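Endoglucanase, glycoside hydrolase family 5 protein (Cytophaga hutchinsonii, PDB 5IHS) hydrolyses internal beta-1,4-glucosidic bonds of cellulose as an endoglucanase of glycoside hydrolase family 5, probably in the periplasm. Local coordinates at residues L52-W62 and C81-M92; A243-T251 and L272-W282. One frame throughout, in Å; residues are numbered along the deposited sequence. Where two conformers were deposited one is given.

Contact 1 of 2, residues L52-W62 and C81-M92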
loop_
_atom_site.group_PDB
_atom_site.type_symbol
_atom_site.label_atom_id
_atom_site.label_comp_id
_atom_site.label_asym_id
_atom_site.label_seq_id
_atom_site.Cartn_x
_atom_site.Cartn_y
_atom_site.Cartn_z
ATOM N N LEU A 52 7.352 -6.075 4.603
ATOM C CA LEU A 52 6.139 -5.755 5.335
ATOM C C LEU A 52 4.961 -6.492 4.705
ATOM O O LEU A 52 4.949 -6.765 3.503
ATOM C CB LEU A 52 5.878 -4.245 5.290
ATOM C CG LEU A 52 7.012 -3.385 5.854
ATOM C CD1 LEU A 52 6.687 -1.907 5.701
ATOM C CD2 LEU A 52 7.333 -3.714 7.315
ATOM N N ARG A 53 3.958 -6.809 5.521
ATOM C CA ARG A 53 2.724 -7.394 5.009
ATOM C C ARG A 53 1.573 -6.855 5.834
ATOM O O ARG A 53 1.678 -6.756 7.064
ATOM C CB ARG A 53 2.692 -8.920 5.119
ATOM C CG ARG A 53 3.869 -9.675 4.548
ATOM C CD ARG A 53 3.722 -11.152 4.932
ATOM N NE ARG A 53 4.796 -11.958 4.380
ATOM C CZ ARG A 53 5.987 -12.092 4.936
ATOM N NH1 ARG A 53 6.257 -11.532 6.110
ATOM N NH2 ARG A 53 6.903 -12.831 4.325
ATOM N N GLY A 54 0.487 -6.501 5.164
ATOM C CA GLY A 54 -0.649 -5.976 5.881
ATOM C C GLY A 54 -1.880 -5.832 5.030
ATOM O O GLY A 54 -2.101 -6.591 4.072
ATOM N N MET A 55 -2.700 -4.856 5.412
ATOM C CA MET A 55 -4.006 -4.643 4.821
ATOM C C MET A 55 -4.149 -3.215 4.329
ATOM O O MET A 55 -3.673 -2.265 4.966
ATOM C CB MET A 55 -5.127 -4.889 5.831
ATOM C CG MET A 55 -5.268 -6.339 6.260
ATOM S SD MET A 55 -5.574 -7.482 4.906
ATOM C CE MET A 55 -7.230 -7.005 4.372
ATOM N N SER A 56 -4.854 -3.078 3.214
ATOM C CA SER A 56 -5.344 -1.789 2.760
ATOM C C SER A 56 -6.771 -1.572 3.237
ATOM O O SER A 56 -7.628 -2.456 3.118
ATOM C CB SER A 56 -5.302 -1.696 1.232
ATOM O OG SER A 56 -5.570 -0.374 0.773
ATOM N N LEU A 57 -7.033 -0.363 3.704
ATOM C CA LEU A 57 -8.389 0.132 3.791
ATOM C C LEU A 57 -8.902 0.403 2.377
ATOM O O LEU A 57 -8.140 0.517 1.411
ATOM C CB LEU A 57 -8.428 1.373 4.681
ATOM C CG LEU A 57 -7.888 1.142 6.103
ATOM C CD1 LEU A 57 -7.754 2.433 6.874
ATOM C CD2 LEU A 57 -8.714 0.144 6.885
ATOM N N PHE A 58 -10.214 0.500 2.260
ATOM C CA PHE A 58 -10.894 0.788 1.002
ATOM C C PHE A 58 -11.020 2.302 0.854
ATOM O O PHE A 58 -10.801 3.052 1.805
ATOM C CB PHE A 58 -12.263 0.104 1.092
ATOM C CG PHE A 58 -13.128 0.096 -0.166
ATOM C CD1 PHE A 58 -13.087 -0.975 -1.052
ATOM C CD2 PHE A 58 -14.110 1.061 -0.366
ATOM C CE1 PHE A 58 -13.941 -1.029 -2.145
ATOM C CE2 PHE A 58 -14.973 0.996 -1.453
ATOM C CZ PHE A 58 -14.889 -0.045 -2.335
ATOM N N TRP A 59 -11.390 2.750 -0.345
ATOM C CA TRP A 59 -11.655 4.158 -0.635
ATOM C C TRP A 59 -12.189 4.915 0.578
ATOM O O TRP A 59 -13.271 4.600 1.086
ATOM C CB TRP A 59 -12.711 4.256 -1.724
ATOM C CG TRP A 59 -12.336 3.723 -3.066
ATOM C CD1 TRP A 59 -12.429 2.435 -3.517
ATOM C CD2 TRP A 59 -11.878 4.500 -4.166
ATOM N NE1 TRP A 59 -12.041 2.374 -4.831
ATOM C CE2 TRP A 59 -11.689 3.632 -5.252
ATOM C CE3 TRP A 59 -11.610 5.860 -4.331
ATOM C CZ2 TRP A 59 -11.250 4.085 -6.498
ATOM C CZ3 TRP A 59 -11.182 6.310 -5.561
ATOM C CH2 TRP A 59 -11.005 5.428 -6.629
ATOM N N SER A 60 -11.476 5.956 1.003
ATOM C CA SER A 60 -11.803 6.645 2.242
ATOM C C SER A 60 -13.179 7.297 2.215
ATOM O O SER A 60 -13.815 7.423 3.271
ATOM C CB SER A 60 -10.744 7.702 2.534
ATOM O OG SER A 60 -10.611 8.646 1.485
ATOM N N GLN A 61 -13.647 7.745 1.048
ATOM C CA GLN A 61 -14.937 8.430 1.022
ATOM C C GLN A 61 -16.118 7.468 1.088
ATOM O O GLN A 61 -17.245 7.903 1.358
ATOM C CB GLN A 61 -15.044 9.394 -0.175
ATOM C CG GLN A 61 -15.245 8.769 -1.550
ATOM C CD GLN A 61 -13.940 8.465 -2.267
ATOM O OE1 GLN A 61 -13.018 7.870 -1.689
ATOM N NE2 GLN A 61 -13.849 8.869 -3.532
ATOM N N TRP A 62 -15.883 6.173 0.877
ATOM C CA TRP A 62 -16.952 5.188 0.837
ATOM C C TRP A 62 -16.895 4.160 1.961
ATOM O O TRP A 62 -17.931 3.563 2.275
ATOM C CB TRP A 62 -16.963 4.481 -0.525
ATOM C CG TRP A 62 -17.250 5.431 -1.662
ATOM C CD1 TRP A 62 -18.142 6.463 -1.669
ATOM C CD2 TRP A 62 -16.613 5.446 -2.941
ATOM N NE1 TRP A 62 -18.099 7.118 -2.873
ATOM C CE2 TRP A 62 -17.171 6.511 -3.674
ATOM C CE3 TRP A 62 -15.623 4.665 -3.541
ATOM C CZ2 TRP A 62 -16.773 6.812 -4.972
ATOM C CZ3 TRP A 62 -15.229 4.966 -4.831
ATOM C CH2 TRP A 62 -15.807 6.027 -5.534
ATOM N N CYS A 81 -0.743 -7.400 11.216
ATOM C CA CYS A 81 -0.237 -6.476 10.206
ATOM C C CYS A 81 0.994 -5.732 10.710
ATOM O O CYS A 81 1.007 -5.209 11.831
ATOM C CB CYS A 81 -1.296 -5.431 9.860
ATOM S SG CYS A 81 -2.710 -6.017 8.962
ATOM N N THR A 82 2.005 -5.622 9.846
ATOM C CA THR A 82 3.139 -4.742 10.095
ATOM C C THR A 82 3.045 -3.434 9.317
ATOM O O THR A 82 3.878 -2.540 9.529
ATOM C CB THR A 82 4.457 -5.459 9.812
ATOM O OG1 THR A 82 4.442 -5.926 8.461
ATOM C CG2 THR A 82 4.670 -6.622 10.776
ATOM N N VAL A 83 2.024 -3.297 8.465
ATOM C CA VAL A 83 1.753 -2.078 7.717
ATOM C C VAL A 83 0.245 -2.027 7.478
ATOM O O VAL A 83 -0.418 -3.062 7.331
ATOM C CB VAL A 83 2.569 -2.044 6.394
ATOM C CG1 VAL A 83 2.218 -3.228 5.472
ATOM C CG2 VAL A 83 2.406 -0.719 5.662
ATOM N N VAL A 84 -0.289 -0.805 7.413
ATOM C CA VAL A 84 -1.668 -0.540 7.015
ATOM C C VAL A 84 -1.634 0.570 5.974
ATOM O O VAL A 84 -0.806 1.484 6.054
ATOM C CB VAL A 84 -2.558 -0.165 8.233
ATOM C CG1 VAL A 84 -2.043 1.072 8.966
ATOM C CG2 VAL A 84 -4.013 0.029 7.828
ATOM N N ARG A 85 -2.544 0.502 5.003
ATOM C CA ARG A 85 -2.617 1.471 3.908
ATOM C C ARG A 85 -3.910 2.269 3.985
ATOM O O ARG A 85 -5.005 1.699 4.022
ATOM C CB ARG A 85 -2.489 0.751 2.569
ATOM C CG ARG A 85 -2.684 1.588 1.309
ATOM C CD ARG A 85 -2.380 0.711 0.132
ATOM N NE ARG A 85 -2.383 1.300 -1.203
ATOM C CZ ARG A 85 -3.273 1.050 -2.166
ATOM N NH1 ARG A 85 -4.410 0.399 -1.937
ATOM N NH2 ARG A 85 -3.008 1.482 -3.389
ATOM N N ALA A 86 -3.769 3.594 4.011
ATOM C CA ALA A 86 -4.886 4.535 4.014
ATOM C C ALA A 86 -5.108 4.978 2.571
ATOM O O ALA A 86 -4.286 5.708 2.013
ATOM C CB ALA A 86 -4.566 5.726 4.914
ATOM N N ALA A 87 -6.211 4.521 1.967
ATOM C CA ALA A 87 -6.506 4.724 0.545
ATOM C C ALA A 87 -7.404 5.950 0.405
ATOM O O ALA A 87 -8.632 5.843 0.344
ATOM C CB ALA A 87 -7.156 3.474 -0.043
ATOM N N MET A 88 -6.784 7.125 0.330
ATOM C CA MET A 88 -7.533 8.374 0.297
ATOM C C MET A 88 -8.077 8.613 -1.109
ATOM O O MET A 88 -7.321 8.878 -2.051
ATOM C CB MET A 88 -6.653 9.545 0.714
ATOM C CG MET A 88 -7.488 10.797 0.927
ATOM S SD MET A 88 -6.585 12.306 1.283
ATOM C CE MET A 88 -5.728 12.536 -0.271
ATOM N N GLY A 89 -9.397 8.536 -1.260
ATOM C CA GLY A 89 -9.993 8.835 -2.550
ATOM C C GLY A 89 -9.758 10.287 -2.928
ATOM O O GLY A 89 -9.786 11.180 -2.083
ATOM N N VAL A 90 -9.508 10.513 -4.214
ATOM C CA VAL A 90 -9.147 11.827 -4.736
ATOM C C VAL A 90 -10.273 12.397 -5.605
ATOM O O VAL A 90 -10.824 13.457 -5.298
ATOM C CB VAL A 90 -7.799 11.757 -5.490
ATOM C CG1 VAL A 90 -7.444 13.081 -6.119
ATOM C CG2 VAL A 90 -6.708 11.299 -4.538
ATOM N N GLU A 91 -10.634 11.692 -6.678
ATOM C CA GLU A 91 -11.783 11.988 -7.515
ATOM C C GLU A 91 -13.054 11.413 -6.866
ATOM O O GLU A 91 -13.002 10.744 -5.830
ATOM C CB GLU A 91 -11.535 11.410 -8.918
ATOM C CG GLU A 91 -10.234 11.921 -9.619
ATOM C CD GLU A 91 -8.969 11.078 -9.367
ATOM O OE1 GLU A 91 -9.002 9.821 -9.468
ATOM O OE2 GLU A 91 -7.906 11.691 -9.105
ATOM N N MET A 92 -14.207 11.696 -7.475
ATOM C CA MET A 92 -15.486 11.100 -7.080
ATOM C C MET A 92 -15.837 11.379 -5.615
ATOM O O MET A 92 -16.032 10.466 -4.808
ATOM C CB MET A 92 -15.504 9.598 -7.376
ATOM C CG MET A 92 -15.388 9.268 -8.858
ATOM S SD MET A 92 -15.102 7.519 -9.184
ATOM C CE MET A 92 -13.479 7.296 -8.459
HETATM O O HOH W 1 -18.768 9.521 -4.158
#

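Contact 2 of 2, residues A243-T251 and L272-W282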
loop_
_atom_site.group_PDB
_atom_site.type_symbol
_atom_site.label_atom_id
_atom_site.label_comp_id
_atom_site.label_asym_id
_atom_site.label_seq_id
_atom_site.Cartn_x
_atom_site.Cartn_y
_atom_site.Cartn_z
ATOM N N ALA A 243 13.203 -1.485 -7.221
ATOM C CA ALA A 243 12.521 -2.143 -6.120
ATOM C C ALA A 243 11.019 -1.939 -6.257
ATOM O O ALA A 243 10.551 -0.827 -6.533
ATOM C CB ALA A 243 12.993 -1.568 -4.776
ATOM N N LEU A 244 10.268 -3.014 -6.056
ATOM C CA LEU A 244 8.818 -3.024 -6.186
ATOM C C LEU A 244 8.167 -3.134 -4.814
ATOM O O LEU A 244 8.722 -3.743 -3.893
ATOM C CB LEU A 244 8.378 -4.229 -7.017
ATOM C CG LEU A 244 9.052 -4.358 -8.388
ATOM C CD1 LEU A 244 8.543 -5.580 -9.118
ATOM C CD2 LEU A 244 8.833 -3.100 -9.229
ATOM N N PHE A 245 6.958 -2.583 -4.698
ATOM C CA PHE A 245 6.128 -2.713 -3.500
ATOM C C PHE A 245 4.709 -3.018 -3.973
ATOM O O PHE A 245 4.141 -2.257 -4.766
ATOM C CB PHE A 245 6.186 -1.396 -2.705
ATOM C CG PHE A 245 5.703 -1.470 -1.260
ATOM C CD1 PHE A 245 4.502 -2.057 -0.883
ATOM C CD2 PHE A 245 6.467 -0.884 -0.259
ATOM C CE1 PHE A 245 4.096 -2.082 0.442
ATOM C CE2 PHE A 245 6.054 -0.909 1.070
ATOM C CZ PHE A 245 4.867 -1.497 1.405
ATOM N N VAL A 246 4.148 -4.139 -3.519
ATOM C CA VAL A 246 2.766 -4.479 -3.840
ATOM C C VAL A 246 1.872 -3.750 -2.839
ATOM O O VAL A 246 1.492 -4.285 -1.790
ATOM C CB VAL A 246 2.541 -5.998 -3.879
ATOM C CG1 VAL A 246 1.060 -6.317 -4.058
ATOM C CG2 VAL A 246 3.341 -6.608 -5.020
ATOM N N THR A 247 1.531 -2.495 -3.147
ATOM C CA THR A 247 0.702 -1.743 -2.217
ATOM C C THR A 247 -0.743 -2.191 -2.251
ATOM O O THR A 247 -1.506 -1.801 -1.363
ATOM C CB THR A 247 0.792 -0.231 -2.456
ATOM O OG1 THR A 247 0.311 0.043 -3.768
ATOM C CG2 THR A 247 2.225 0.298 -2.282
ATOM N N GLU A 248 -1.129 -2.994 -3.243
ATOM C CA GLU A 248 -2.484 -3.515 -3.319
ATOM C C GLU A 248 -2.480 -4.812 -4.113
ATOM O O GLU A 248 -1.937 -4.867 -5.229
ATOM C CB GLU A 248 -3.402 -2.502 -4.011
ATOM C CG GLU A 248 -4.863 -2.801 -3.853
ATOM C CD GLU A 248 -5.729 -1.861 -4.677
ATOM O OE1 GLU A 248 -5.635 -0.621 -4.478
ATOM O OE2 GLU A 248 -6.492 -2.380 -5.527
ATOM N N TYR A 249 -3.125 -5.842 -3.568
ATOM C CA TYR A 249 -3.405 -7.048 -4.337
ATOM C C TYR A 249 -4.721 -7.618 -3.837
ATOM O O TYR A 249 -5.119 -7.405 -2.691
ATOM C CB TYR A 249 -2.275 -8.113 -4.236
ATOM C CG TYR A 249 -2.268 -8.810 -2.896
ATOM C CD1 TYR A 249 -1.637 -8.234 -1.802
ATOM C CD2 TYR A 249 -2.907 -10.036 -2.708
ATOM C CE1 TYR A 249 -1.664 -8.836 -0.551
ATOM C CE2 TYR A 249 -2.941 -10.646 -1.459
ATOM C CZ TYR A 249 -2.327 -10.037 -0.381
ATOM O OH TYR A 249 -2.395 -10.649 0.843
ATOM N N GLY A 250 -5.386 -8.381 -4.697
ATOM C CA GLY A 250 -6.565 -9.119 -4.319
ATOM C C GLY A 250 -6.338 -10.625 -4.319
ATOM O O GLY A 250 -5.253 -11.125 -4.596
ATOM N N THR A 251 -7.416 -11.345 -4.017
ATOM C CA THR A 251 -7.434 -12.804 -4.098
ATOM C C THR A 251 -8.313 -13.304 -5.243
ATOM O O THR A 251 -8.522 -14.517 -5.371
ATOM C CB THR A 251 -7.957 -13.392 -2.791
ATOM O OG1 THR A 251 -9.288 -12.902 -2.590
ATOM C CG2 THR A 251 -7.060 -13.026 -1.608
ATOM N N LEU A 272 6.556 -13.324 -4.129
ATOM C CA LEU A 272 6.821 -12.119 -3.355
ATOM C C LEU A 272 7.780 -12.406 -2.207
ATOM O O LEU A 272 8.710 -11.632 -1.955
ATOM C CB LEU A 272 5.519 -11.514 -2.837
ATOM C CG LEU A 272 4.519 -11.127 -3.934
ATOM C CD1 LEU A 272 3.179 -10.761 -3.325
ATOM C CD2 LEU A 272 5.057 -9.987 -4.801
ATOM N N ASP A 273 7.593 -13.532 -1.517
ATOM C CA ASP A 273 8.499 -13.880 -0.429
ATOM C C ASP A 273 9.903 -14.166 -0.951
ATOM O O ASP A 273 10.893 -13.811 -0.301
ATOM C CB ASP A 273 7.955 -15.086 0.335
ATOM C CG ASP A 273 6.760 -14.746 1.219
ATOM O OD1 ASP A 273 6.497 -13.552 1.507
ATOM O OD2 ASP A 273 6.100 -15.719 1.659
ATOM N N ALA A 274 10.009 -14.814 -2.115
ATOM C CA ALA A 274 11.325 -15.116 -2.670
ATOM C C ALA A 274 12.129 -13.849 -2.925
ATOM O O ALA A 274 13.363 -13.871 -2.836
ATOM C CB ALA A 274 11.175 -15.910 -3.969
ATOM N N HIS A 275 11.449 -12.749 -3.244
ATOM C CA HIS A 275 12.071 -11.471 -3.576
ATOM C C HIS A 275 11.926 -10.438 -2.469
ATOM O O HIS A 275 12.300 -9.281 -2.658
ATOM C CB HIS A 275 11.504 -10.949 -4.896
ATOM C CG HIS A 275 11.845 -11.833 -6.043
ATOM N ND1 HIS A 275 13.079 -11.784 -6.660
ATOM C CD2 HIS A 275 11.174 -12.860 -6.611
ATOM C CE1 HIS A 275 13.125 -12.705 -7.605
ATOM N NE2 HIS A 275 11.984 -13.371 -7.597
ATOM N N LYS A 276 11.401 -10.839 -1.315
ATOM C CA LYS A 276 11.224 -9.948 -0.173
ATOM C C LYS A 276 10.446 -8.684 -0.553
ATOM O O LYS A 276 10.773 -7.572 -0.119
ATOM C CB LYS A 276 12.569 -9.619 0.485
ATOM C CG LYS A 276 13.319 -10.868 0.919
ATOM C CD LYS A 276 14.684 -10.548 1.471
ATOM C CE LYS A 276 15.449 -11.799 1.910
ATOM N NZ LYS A 276 15.211 -13.018 1.102
ATOM N N ILE A 277 9.375 -8.868 -1.324
ATOM C CA ILE A 277 8.508 -7.774 -1.761
ATOM C C ILE A 277 7.350 -7.632 -0.779
ATOM O O ILE A 277 6.632 -8.599 -0.493
ATOM C CB ILE A 277 7.992 -8.016 -3.192
ATOM C CG1 ILE A 277 9.170 -8.058 -4.171
ATOM C CG2 ILE A 277 6.993 -6.929 -3.582
ATOM C CD1 ILE A 277 8.792 -8.492 -5.594
ATOM N N SER A 278 7.166 -6.418 -0.260
ATOM C CA SER A 278 6.094 -6.148 0.684
ATOM C C SER A 278 4.738 -6.164 -0.021
ATOM O O SER A 278 4.628 -5.846 -1.212
ATOM C CB SER A 278 6.315 -4.776 1.317
ATOM O OG SER A 278 7.479 -4.731 2.137
ATOM N N TYR A 279 3.690 -6.500 0.742
ATOM C CA TYR A 279 2.366 -6.642 0.145
ATOM C C TYR A 279 1.226 -6.285 1.095
ATOM O O TYR A 279 1.281 -6.569 2.292
ATOM C CB TYR A 279 2.181 -8.037 -0.467
ATOM C CG TYR A 279 2.384 -9.286 0.377
ATOM C CD1 TYR A 279 1.388 -9.753 1.232
ATOM C CD2 TYR A 279 3.515 -10.075 0.220
ATOM C CE1 TYR A 279 1.516 -10.941 1.914
ATOM C CE2 TYR A 279 3.651 -11.284 0.901
ATOM C CZ TYR A 279 2.641 -11.716 1.736
ATOM O OH TYR A 279 2.801 -12.929 2.392
ATOM N N CYS A 280 0.200 -5.612 0.555
ATOM C CA CYS A 280 -1.010 -5.251 1.298
ATOM C C CYS A 280 -2.246 -5.672 0.517
ATOM O O CYS A 280 -2.354 -5.372 -0.675
ATOM C CB CYS A 280 -1.133 -3.738 1.515
ATOM S SG CYS A 280 0.089 -3.012 2.585
ATOM N N ASN A 281 -3.187 -6.322 1.196
ATOM C CA ASN A 281 -4.394 -6.843 0.558
ATOM C C ASN A 281 -5.532 -5.829 0.532
ATOM O O ASN A 281 -5.786 -5.114 1.508
ATOM C CB ASN A 281 -4.873 -8.090 1.300
ATOM C CG ASN A 281 -6.188 -8.626 0.761
ATOM O OD1 ASN A 281 -7.211 -8.578 1.442
ATOM N ND2 ASN A 281 -6.156 -9.169 -0.449
ATOM N N TRP A 282 -6.245 -5.819 -0.590
ATOM C CA TRP A 282 -7.476 -5.058 -0.782
ATOM C C TRP A 282 -8.659 -5.983 -0.513
ATOM O O TRP A 282 -8.830 -6.963 -1.259
ATOM C CB TRP A 282 -7.519 -4.574 -2.224
ATOM C CG TRP A 282 -8.651 -3.664 -2.583
ATOM C CD1 TRP A 282 -9.841 -4.021 -3.145
ATOM C CD2 TRP A 282 -8.687 -2.242 -2.428
ATOM N NE1 TRP A 282 -10.611 -2.910 -3.354
ATOM C CE2 TRP A 282 -9.930 -1.802 -2.930
ATOM C CE3 TRP A 282 -7.792 -1.296 -1.912
ATOM C CZ2 TRP A 282 -10.295 -0.455 -2.942
ATOM C CZ3 TRP A 282 -8.157 0.042 -1.926
ATOM C CH2 TRP A 282 -9.392 0.449 -2.452
HETATM O O HOH W 2 8.630 -4.197 -1.241
HETATM O O HOH W 3 -8.835 -9.643 -1.920
#

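Contact 1 of 2, residues L52-W62 and C81-M92
M92 lies against two indole rings at once. Its methyl CE comes within 3.6 Å of CH2 on the W59 ring, while CB packs 3.9 Å from CZ2 of W62 and SD stands at the edge of the W62 ring, a Met-aromatic contact. The side chain starts out extended and then hooks at its last bond (chi3 -65°), which carries the methyl over to W59. The M92 carbonyl is gripped too: NE2 of Q61 donates to M92 O across 3.0 Å in an almost straight bond, from above the carbonyl plane, and a water joins M92 O to NE1 of W62. OE1 of the same Q61 amide is buried without a polar partner.

Further down, R85 runs out with CG opposite the backbone N (chi1 174°) and stays stretched as far as NE, passing alongside S56. NH1 then donates to S56 OG at 3.0 Å, with the hydroxyl oxygen at the edge of the guanidinium and in its plane. S56 OG in turn donates to L57 O, 2.8 Å away, so the hydroxyl accepts one bond and gives another. E156 and E248 hold the same guanidinium by salt bridges.

The backbones here are parallel strands 53-57 and 83-89, the first two of the TIM barrel, joined through helix 69-77 in a beta-alpha-beta unit. The R85 backbone pairs twice with strand 53-57: its N donates to M55 O and its O accepts from L57 N.

Beyond the last bridge, S56 with R85, the A87 methyl sits 3.4 Å from L57 O and A87 O takes the S60 amide. S60 OG accepts G89 N at 3.0 Å and also bonds to E102. At the other end, T82 OG1 receives R53 N, and V83 CG1 packs 3.8 Å from CB of L52.

Contact 2 of 2, residues A243-T251 and L272-W282
L272, in the last turn of helix 262-274, brings CD2 to 3.8 Å from CG2 of V246, and I277 presses its own CG2 on the same methyl. Between them a Schellman motif with K276 at positive phi ends the helix and turns the chain into the barrel. S278 lays CB over the face of the F245 ring, 3.7 Å from its centroid; its carbonyl takes V246 N, its OG reaches L52 N, and a water links S278 N to L244 O. Y279 rests CB against V246 and meets CE1 of Y249 with CD1 at 3.7 Å, the ring planes nearly perpendicular (88°), while its hydroxyl bonds to D319.

C280 N donates to V246 O, and C280 O receives a weak bond from Y249 N. Strand 244-249 spends one extra residue here: V246 pairs with Y279 but Y249 with N281, a beta bulge. N281 sets CA over the Y249 ring, whose hydroxyl is held by Y269. W282 N donates to Y249 O in a straight bond of 2.9 Å. Its indole has one face under the carboxylate of E248, tilted 22° from it, with OE1 3.4 Å from CE3; Y222 and R85 bind that carboxylate. Strands seven and eight of the TIM barrel thus pair in parallel, and E248 stands near the C-terminal end of strand seven, the region where family 5 glycosidases carry their nucleophile.

Contacts 1 and 2 are both buried pairings of neighbouring parallel strands in one closed barrel, each bridged by a helix. They meet at the seam where strand 53-57 lies beside strand 279-284, with S56 N probably bonded to N281 O. Contact 1 runs from the buried strands to an exposed end at W62 and M92, where methionine and indoles mix with amide and water bonds; contact 2 stays buried throughout, rich in aromatic and aliphatic packing, with its register shifted by one residue at a bulge. Inside the barrel the guanidinium of R85 in contact 1 and the carboxylate of E248 in contact 2 form the charged join between them, and R85 CD packs against T247 O.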